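Local coordinates for protein DnaJ homolog subfamily C member 3 (Mus musculus, PDB 3IEG) that acts as a co-chaperone in the unfolded protein response, binding misfolded proteins through its TPR domain, stimulating the HSC70 ATPase and restraining the kinase GCN2, at residues Q230-L244 with K256-Y270. Sequence-based numbering, arbitrary orientation.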
loop_
_atom_site.group_PDB
_atom_site.type_symbol
_atom_site.label_atom_id
_atom_site.label_comp_id
_atom_site.label_asym_id
_atom_site.label_seq_id
_atom_site.Cartn_x
_atom_site.Cartn_y
_atom_site.Cartn_z
ATOM N N GLN A 230 -6.069 17.783 10.526
ATOM C CA GLN A 230 -7.393 17.164 10.565
ATOM C C GLN A 230 -7.366 15.769 11.198
ATOM O O GLN A 230 -8.118 15.516 12.132
ATOM C CB GLN A 230 -8.018 17.119 9.171
ATOM C CG GLN A 230 -9.315 16.328 9.077
ATOM C CD GLN A 230 -10.509 17.033 9.711
ATOM O OE1 GLN A 230 -10.380 18.128 10.261
ATOM N NE2 GLN A 230 -11.680 16.409 9.629
ATOM N N VAL A 231 -6.507 14.875 10.707
ATOM C CA VAL A 231 -6.430 13.529 11.287
ATOM C C VAL A 231 -5.930 13.570 12.710
ATOM O O VAL A 231 -6.439 12.844 13.538
ATOM C CB VAL A 231 -5.537 12.496 10.504
ATOM C CG1 VAL A 231 -6.378 11.404 9.874
ATOM C CG2 VAL A 231 -4.585 13.160 9.514
ATOM N N LYS A 232 -4.931 14.410 12.991
ATOM C CA LYS A 232 -4.372 14.504 14.343
ATOM C C LYS A 232 -5.493 14.750 15.355
ATOM O O LYS A 232 -5.617 13.992 16.331
ATOM C CB LYS A 232 -3.301 15.585 14.440
ATOM C CG LYS A 232 -2.291 15.366 15.546
ATOM C CD LYS A 232 -1.473 16.627 15.772
ATOM C CE LYS A 232 -0.881 16.701 17.162
ATOM N NZ LYS A 232 0.343 15.873 17.253
ATOM N N LYS A 233 -6.319 15.770 15.088
ATOM C CA LYS A 233 -7.484 16.093 15.915
ATOM C C LYS A 233 -8.514 14.964 15.961
ATOM O O LYS A 233 -8.926 14.536 17.035
ATOM C CB LYS A 233 -8.174 17.361 15.412
ATOM C CG LYS A 233 -7.493 18.675 15.807
ATOM C CD LYS A 233 -8.162 19.887 15.113
ATOM C CE LYS A 233 -9.637 20.025 15.521
ATOM N NZ LYS A 233 -10.212 21.318 15.053
ATOM N N LEU A 234 -8.929 14.492 14.792
ATOM C CA LEU A 234 -9.915 13.439 14.705
ATOM C C LEU A 234 -9.435 12.197 15.433
ATOM O O LEU A 234 -10.224 11.489 16.050
ATOM C CB LEU A 234 -10.203 13.122 13.245
ATOM C CG LEU A 234 -11.477 12.373 12.833
ATOM C CD1 LEU A 234 -11.189 10.905 12.654
ATOM C CD2 LEU A 234 -12.689 12.610 13.756
ATOM N N ASN A 235 -8.135 11.949 15.379
ATOM C CA ASN A 235 -7.556 10.790 16.024
ATOM C C ASN A 235 -7.444 10.923 17.543
ATOM O O ASN A 235 -7.624 9.935 18.253
ATOM C CB ASN A 235 -6.188 10.474 15.427
ATOM C CG ASN A 235 -5.557 9.253 16.048
ATOM O OD1 ASN A 235 -4.698 9.364 16.917
ATOM N ND2 ASN A 235 -5.995 8.075 15.619
ATOM N N LYS A 236 -7.118 12.122 18.038
ATOM C CA LYS A 236 -7.033 12.354 19.486
ATOM C C LYS A 236 -8.402 12.181 20.109
ATOM O O LYS A 236 -8.541 11.532 21.145
ATOM C CB LYS A 236 -6.491 13.745 19.828
ATOM C CG LYS A 236 -4.969 13.830 19.930
ATOM C CD LYS A 236 -4.505 15.181 20.552
ATOM C CE LYS A 236 -3.113 15.625 20.038
ATOM N NZ LYS A 236 -2.033 14.589 20.251
ATOM N N LEU A 237 -9.406 12.752 19.455
ATOM C CA LEU A 237 -10.787 12.641 19.895
ATOM C C LEU A 237 -11.239 11.194 20.065
ATOM O O LEU A 237 -11.803 10.856 21.096
ATOM C CB LEU A 237 -11.711 13.390 18.935
ATOM C CG LEU A 237 -12.032 14.883 19.118
ATOM C CD1 LEU A 237 -11.067 15.683 20.019
ATOM C CD2 LEU A 237 -12.171 15.534 17.747
ATOM N N ILE A 238 -10.972 10.344 19.076
ATOM C CA ILE A 238 -11.331 8.931 19.154
ATOM C C ILE A 238 -10.528 8.217 20.241
ATOM O O ILE A 238 -11.044 7.344 20.943
ATOM C CB ILE A 238 -11.155 8.232 17.799
ATOM C CG1 ILE A 238 -12.107 8.850 16.775
ATOM C CG2 ILE A 238 -11.392 6.719 17.909
ATOM C CD1 ILE A 238 -11.802 8.465 15.335
ATOM N N GLU A 239 -9.269 8.607 20.388
ATOM C CA GLU A 239 -8.405 8.040 21.416
ATOM C C GLU A 239 -8.928 8.432 22.796
ATOM O O GLU A 239 -8.947 7.615 23.722
ATOM C CB GLU A 239 -6.952 8.480 21.208
ATOM C CG GLU A 239 -5.931 7.561 21.851
ATOM C CD GLU A 239 -4.701 7.291 20.968
ATOM O OE1 GLU A 239 -3.605 7.048 21.535
ATOM O OE2 GLU A 239 -4.822 7.303 19.717
ATOM N N SER A 240 -9.398 9.668 22.912
ATOM C CA SER A 240 -9.992 10.137 24.152
ATOM C C SER A 240 -11.265 9.385 24.485
ATOM O O SER A 240 -11.464 8.975 25.630
ATOM C CB SER A 240 -10.277 11.623 24.071
ATOM O OG SER A 240 -9.128 12.344 24.449
ATOM N N ALA A 241 -12.118 9.202 23.482
ATOM C CA ALA A 241 -13.391 8.520 23.664
ATOM C C ALA A 241 -13.203 7.091 24.147
ATOM O O ALA A 241 -13.849 6.670 25.103
ATOM C CB ALA A 241 -14.180 8.537 22.382
ATOM N N GLU A 242 -12.312 6.354 23.488
ATOM C CA GLU A 242 -12.000 4.976 23.862
ATOM C C GLU A 242 -11.348 4.891 25.239
ATOM O O GLU A 242 -11.535 3.930 25.981
ATOM C CB GLU A 242 -11.136 4.311 22.787
ATOM C CG GLU A 242 -11.920 4.003 21.498
ATOM C CD GLU A 242 -13.184 3.200 21.777
ATOM O OE1 GLU A 242 -14.212 3.424 21.106
ATOM O OE2 GLU A 242 -13.147 2.349 22.691
ATOM N N GLU A 243 -10.601 5.924 25.587
ATOM C CA GLU A 243 -10.050 6.022 26.919
ATOM C C GLU A 243 -11.169 6.261 27.950
ATOM O O GLU A 243 -11.203 5.638 29.014
ATOM C CB GLU A 243 -9.007 7.120 26.949
ATOM C CG GLU A 243 -8.418 7.365 28.304
ATOM C CD GLU A 243 -7.049 7.973 28.213
ATOM O OE1 GLU A 243 -6.599 8.574 29.228
ATOM O OE2 GLU A 243 -6.436 7.836 27.120
ATOM N N LEU A 244 -12.099 7.143 27.617
ATOM C CA LEU A 244 -13.235 7.361 28.484
ATOM C C LEU A 244 -14.080 6.091 28.662
ATOM O O LEU A 244 -14.469 5.791 29.795
ATOM C CB LEU A 244 -14.067 8.564 28.025
ATOM C CG LEU A 244 -13.300 9.892 28.048
ATOM C CD1 LEU A 244 -13.963 10.936 27.143
ATOM C CD2 LEU A 244 -13.086 10.430 29.467
ATOM N N LYS A 256 -17.809 12.951 23.779
ATOM C CA LYS A 256 -16.626 12.869 22.929
ATOM C C LYS A 256 -16.902 12.377 21.509
ATOM O O LYS A 256 -16.436 12.995 20.558
ATOM C CB LYS A 256 -15.528 12.024 23.566
ATOM C CG LYS A 256 -14.459 12.847 24.262
ATOM C CD LYS A 256 -13.558 13.593 23.307
ATOM C CE LYS A 256 -12.513 14.347 24.099
ATOM N NZ LYS A 256 -12.815 15.772 24.216
ATOM N N TYR A 257 -17.654 11.286 21.359
ATOM C CA TYR A 257 -18.003 10.810 20.024
ATOM C C TYR A 257 -18.923 11.782 19.274
ATOM O O TYR A 257 -18.929 11.825 18.043
ATOM C CB TYR A 257 -18.578 9.398 20.063
ATOM C CG TYR A 257 -17.510 8.340 19.933
ATOM C CD1 TYR A 257 -17.208 7.477 20.994
ATOM C CD2 TYR A 257 -16.770 8.216 18.758
ATOM C CE1 TYR A 257 -16.204 6.507 20.871
ATOM C CE2 TYR A 257 -15.767 7.254 18.630
ATOM C CZ TYR A 257 -15.495 6.407 19.686
ATOM O OH TYR A 257 -14.506 5.473 19.541
ATOM N N GLU A 258 -19.670 12.582 20.027
ATOM C CA GLU A 258 -20.511 13.607 19.440
ATOM C C GLU A 258 -19.626 14.570 18.661
ATOM O O GLU A 258 -19.926 14.914 17.522
ATOM C CB GLU A 258 -21.291 14.357 20.518
ATOM C CG GLU A 258 -22.762 14.593 20.199
ATOM C CD GLU A 258 -23.649 13.391 20.540
ATOM O OE1 GLU A 258 -24.392 13.448 21.552
ATOM O OE2 GLU A 258 -23.594 12.389 19.796
ATOM N N SER A 259 -18.524 14.989 19.267
ATOM C CA SER A 259 -17.637 15.920 18.604
ATOM C C SER A 259 -16.807 15.244 17.503
ATOM O O SER A 259 -16.412 15.894 16.541
ATOM C CB SER A 259 -16.761 16.647 19.611
ATOM O OG SER A 259 -16.015 15.714 20.355
ATOM N N VAL A 260 -16.574 13.939 17.628
ATOM C CA VAL A 260 -15.951 13.163 16.550
ATOM C C VAL A 260 -16.757 13.264 15.247
ATOM O O VAL A 260 -16.183 13.487 14.191
ATOM C CB VAL A 260 -15.703 11.687 16.963
ATOM C CG1 VAL A 260 -15.330 10.821 15.759
ATOM C CG2 VAL A 260 -14.620 11.617 18.013
HETATM N N MSE A 261 -18.079 13.131 15.334
HETATM C CA MSE A 261 -18.953 13.331 14.171
HETATM C C MSE A 261 -19.049 14.783 13.717
HETATM O O MSE A 261 -19.256 15.052 12.540
HETATM C CB MSE A 261 -20.345 12.810 14.457
HETATM C CG MSE A 261 -20.411 11.311 14.515
HETATM SE SE MSE A 261 -22.065 10.692 15.334
HETATM C CE MSE A 261 -23.379 11.586 14.168
ATOM N N LYS A 262 -18.924 15.716 14.654
ATOM C CA LYS A 262 -18.877 17.123 14.313
ATOM C C LYS A 262 -17.660 17.358 13.413
ATOM O O LYS A 262 -17.799 17.855 12.294
ATOM C CB LYS A 262 -18.774 17.979 15.577
ATOM C CG LYS A 262 -19.801 19.107 15.674
ATOM C CD LYS A 262 -21.104 18.624 16.333
ATOM C CE LYS A 262 -21.961 19.782 16.848
ATOM N NZ LYS A 262 -22.559 20.580 15.732
ATOM N N THR A 263 -16.479 16.964 13.893
ATOM C CA THR A 263 -15.229 17.261 13.192
ATOM C C THR A 263 -14.978 16.440 11.909
ATOM O O THR A 263 -14.100 16.789 11.115
ATOM C CB THR A 263 -13.990 17.406 14.159
ATOM O OG1 THR A 263 -12.955 16.474 13.823
ATOM C CG2 THR A 263 -14.384 17.189 15.575
ATOM N N GLU A 264 -15.768 15.389 11.687
ATOM C CA GLU A 264 -15.798 14.720 10.385
ATOM C C GLU A 264 -17.190 14.217 10.011
ATOM O O GLU A 264 -17.479 13.039 10.178
ATOM C CB GLU A 264 -14.776 13.582 10.305
ATOM C CG GLU A 264 -14.702 12.913 8.930
ATOM C CD GLU A 264 -14.608 13.914 7.792
ATOM O OE1 GLU A 264 -13.597 14.636 7.722
ATOM O OE2 GLU A 264 -15.550 13.987 6.975
ATOM N N PRO A 265 -18.048 15.108 9.477
ATOM C CA PRO A 265 -19.437 14.755 9.153
ATOM C C PRO A 265 -19.638 14.160 7.768
ATOM O O PRO A 265 -20.684 13.569 7.511
ATOM C CB PRO A 265 -20.175 16.089 9.250
ATOM C CG PRO A 265 -19.103 17.162 9.135
ATOM C CD PRO A 265 -17.749 16.515 9.156
ATOM N N SER A 266 -18.642 14.305 6.894
ATOM C CA SER A 266 -18.740 13.866 5.489
ATOM C C SER A 266 -18.533 12.359 5.300
ATOM O O SER A 266 -19.329 11.695 4.631
ATOM C CB SER A 266 -17.746 14.639 4.608
ATOM O OG SER A 266 -17.952 16.039 4.722
ATOM N N VAL A 267 -17.461 11.827 5.883
ATOM C CA VAL A 267 -17.096 10.424 5.696
ATOM C C VAL A 267 -17.988 9.539 6.546
ATOM O O VAL A 267 -17.844 9.506 7.762
ATOM C CB VAL A 267 -15.617 10.184 6.047
ATOM C CG1 VAL A 267 -15.237 8.739 5.791
ATOM C CG2 VAL A 267 -14.721 11.124 5.244
ATOM N N ALA A 268 -18.898 8.819 5.889
ATOM C CA ALA A 268 -19.943 8.023 6.558
ATOM C C ALA A 268 -19.436 7.095 7.667
ATOM O O ALA A 268 -20.077 6.938 8.708
ATOM C CB ALA A 268 -20.760 7.234 5.532
ATOM N N GLU A 269 -18.273 6.505 7.440
ATOM C CA GLU A 269 -17.685 5.562 8.372
ATOM C C GLU A 269 -17.481 6.140 9.772
ATOM O O GLU A 269 -17.569 5.410 10.755
ATOM C CB GLU A 269 -16.361 5.040 7.806
ATOM C CG GLU A 269 -15.661 3.966 8.639
ATOM C CD GLU A 269 -16.441 2.661 8.731
ATOM O OE1 GLU A 269 -17.376 2.439 7.915
ATOM O OE2 GLU A 269 -16.100 1.855 9.627
ATOM N N TYR A 270 -17.206 7.437 9.869
ATOM C CA TYR A 270 -16.951 8.031 11.177
ATOM C C TYR A 270 -18.224 8.283 11.965
ATOM O O TYR A 270 -18.205 8.188 13.185
ATOM C CB TYR A 270 -16.068 9.286 11.101
ATOM C CG TYR A 270 -14.680 8.982 10.622
ATOM C CD1 TYR A 270 -14.281 9.326 9.337
ATOM C CD2 TYR A 270 -13.776 8.300 11.428
ATOM C CE1 TYR A 270 -12.998 9.020 8.868
ATOM C CE2 TYR A 270 -12.496 7.982 10.968
ATOM C CZ TYR A 270 -12.117 8.350 9.685
ATOM O OH TYR A 270 -10.860 8.047 9.218
#
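Tyr257 lies with one ring face against Ala241, whose CB makes a CH-pi contact from a point offset toward the rim. At the far end of the ring its hydroxyl gives a hydrogen bond to Glu242, OH to OE1 2.6 Å, on the anti lone pair of OE1, the one turned away from the other carboxylate oxygen; the ring and carboxylate planes stand 61° apart. The same OE1 forms a salt bridge with Arg277 of helix 268-284, so phenol and guanidinium share one oxygen. A phenylalanine in its place would probably leave Glu242 OE1 without its hydroxyl partner, resting more on the salt bridge with Arg277.

Toward the middle, Val260 meets three side chains of the opposing helix: CG2 packs on Leu237 CB at 3.5 Å, while CG1 touches Leu234 CD2 and Ile238 CG1, both chains crossing it at about a right angle. Leu234, its CG anti to the backbone N (chi1 -161°), splits its methyls between Val260 and the face of Tyr270, where CD1 sits 4.0 Å from the ring centroid. Lys256 fits as a knob among Leu237, Ser240, Ala241 and Leu244.

At the other end, Gln230 NE2 donates to the carbonyl of Thr263 (2.9 Å to O), nearly in its own amide plane, and weakly to Glu264 OE1; Tyr199 of helix 188-201 bonds to both side chains.

The axes of 230-244 and 256-263 come within 9.0 Å and run nearly antiparallel, at 162°: this is the helix-turn-helix hairpin of a tetratricopeptide repeat, TPR 7, with Tyr270 contributed by the first turn of helix 268-284.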